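Local coordinates for delta-like protein (Rattus norvegicus, PDB 4XL1) that probably binds Notch receptors as a Delta-family ligand, through its N-terminal C2-like and Delta-Serrate-ligand domains, at residues B[104-107]-B[108-111]. The protein carries 3 engineered substitutions. Sequence-based numbering, arbitrary orientation.
Sequences DLRP and ETSP
R106 and T109 meet in a local contact between residues three apart, round a turn within the surface loop that joins strand 90-99 to strand 114-124 of the C2-like domain. Two donors of T109 converge on the carbonyl oxygen of R106. The hydroxyl makes the shorter bond, T109 OG1 to R106 O at 2.7 Å; it lies in the carbonyl plane with a C=O...donor angle of 158°, hence almost end-on to the C=O. The amide bond, T109 N to R106 O at 3.0 Å, instead approaches from above that plane. Both can form at once because OG1 stands between the backbone N and the carbonyl carbon (chi1 66°), which turns the hydroxyl back toward the carbonyl of R106, three residues earlier. The next bond repeats the i to i+3 spacing: S110 N donates to P107 O over 3.0 Å. Two successive bonds of this spacing, with P107, E108 and T109 at helical phi and psi values, define a single short turn of 3-10 helix in a loop linking neighbouring strands of the four-stranded antiparallel sheet. N113 ND2 supplies a second donor to P107 O, and P107 and S110 both rest on T100, which ties the turn to the start of the loop. E108 doubles back through its bend at chi2, bringing OE1 to 3.2 Å from R106 CA. Its carboxylate therefore lies against the backbone and CB of R106, while the guanidinium extends elsewhere: R106 NE remains 4.9 Å from E108 OE2, too far for a salt bridge. A water bridges L105 O and S110 OG, donating to L105 O at 2.8 Å and hydrogen-bonded to S110 OG at 2.9 Å.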
loop_
_atom_site.group_PDB
_atom_site.type_symbol
_atom_site.label_atom_id
_atom_site.label_comp_id
_atom_site.label_asym_id
_atom_site.label_seq_id
_atom_site.Cartn_x
_atom_site.Cartn_y
_atom_site.Cartn_z
ATOM N N ASP B 104 -13.042 25.910 8.343
ATOM C CA ASP B 104 -12.408 24.585 8.404
ATOM C C ASP B 104 -12.892 23.475 7.468
ATOM O O ASP B 104 -12.304 22.399 7.438
ATOM C CB ASP B 104 -12.373 24.079 9.850
ATOM C CG ASP B 104 -12.183 25.200 10.851
ATOM O OD1 ASP B 104 -11.728 26.285 10.437
ATOM O OD2 ASP B 104 -12.485 25.001 12.046
ATOM N N LEU B 105 -13.949 23.718 6.709
ATOM C CA LEU B 105 -14.411 22.711 5.750
ATOM C C LEU B 105 -13.533 22.728 4.507
ATOM O O LEU B 105 -13.552 23.692 3.743
ATOM C CB LEU B 105 -15.872 22.944 5.358
ATOM C CG LEU B 105 -16.638 21.753 4.772
ATOM C CD1 LEU B 105 -16.482 21.702 3.254
ATOM C CD2 LEU B 105 -16.177 20.444 5.396
ATOM N N ARG B 106 -12.790 21.642 4.308
ATOM C CA ARG B 106 -11.797 21.553 3.240
ATOM C C ARG B 106 -10.928 22.803 3.208
ATOM O O ARG B 106 -11.001 23.584 2.258
ATOM C CB ARG B 106 -12.466 21.343 1.876
ATOM C CG ARG B 106 -13.224 20.033 1.737
ATOM C CD ARG B 106 -13.752 19.850 0.318
ATOM N NE ARG B 106 -14.358 18.536 0.110
ATOM C CZ ARG B 106 -15.535 18.163 0.604
ATOM N NH1 ARG B 106 -16.251 19.007 1.333
ATOM N NH2 ARG B 106 -16.002 16.946 0.363
ATOM N N PRO B 107 -10.100 23.000 4.250
ATOM C CA PRO B 107 -9.249 24.192 4.303
ATOM C C PRO B 107 -8.283 24.222 3.128
ATOM O O PRO B 107 -7.764 25.284 2.789
ATOM C CB PRO B 107 -8.506 24.043 5.635
ATOM C CG PRO B 107 -8.548 22.590 5.933
ATOM C CD PRO B 107 -9.853 22.097 5.388
ATOM N N GLU B 108 -8.044 23.063 2.520
ATOM C CA GLU B 108 -7.099 22.963 1.415
ATOM C C GLU B 108 -7.596 23.760 0.206
ATOM O O GLU B 108 -6.799 24.208 -0.618
ATOM C CB GLU B 108 -6.841 21.498 1.031
ATOM C CG GLU B 108 -7.984 20.770 0.319
ATOM C CD GLU B 108 -8.884 19.984 1.261
ATOM O OE1 GLU B 108 -8.909 20.291 2.471
ATOM O OE2 GLU B 108 -9.551 19.038 0.789
ATOM N N THR B 109 -8.912 23.924 0.098
ATOM C CA THR B 109 -9.516 24.663 -1.010
ATOM C C THR B 109 -9.526 26.178 -0.776
ATOM O O THR B 109 -9.882 26.945 -1.670
ATOM C CB THR B 109 -10.963 24.198 -1.283
ATOM O OG1 THR B 109 -11.800 24.542 -0.173
ATOM C CG2 THR B 109 -11.012 22.692 -1.509
ATOM N N SER B 110 -9.145 26.601 0.427
ATOM C CA SER B 110 -9.177 28.018 0.807
ATOM C C SER B 110 -8.027 28.825 0.197
ATOM O O SER B 110 -6.898 28.341 0.113
ATOM C CB SER B 110 -9.154 28.155 2.333
ATOM O OG SER B 110 -10.361 27.686 2.909
ATOM N N PRO B 111 -8.319 30.065 -0.235
ATOM C CA PRO B 111 -7.370 30.903 -0.983
ATOM C C PRO B 111 -6.293 31.614 -0.154
ATOM O O PRO B 111 -5.268 31.991 -0.720
ATOM C CB PRO B 111 -8.286 31.943 -1.634
ATOM C CG PRO B 111 -9.410 32.086 -0.667
ATOM C CD PRO B 111 -9.643 30.704 -0.119
HETATM O O HOH W 1 -12.641 25.998 2.368
#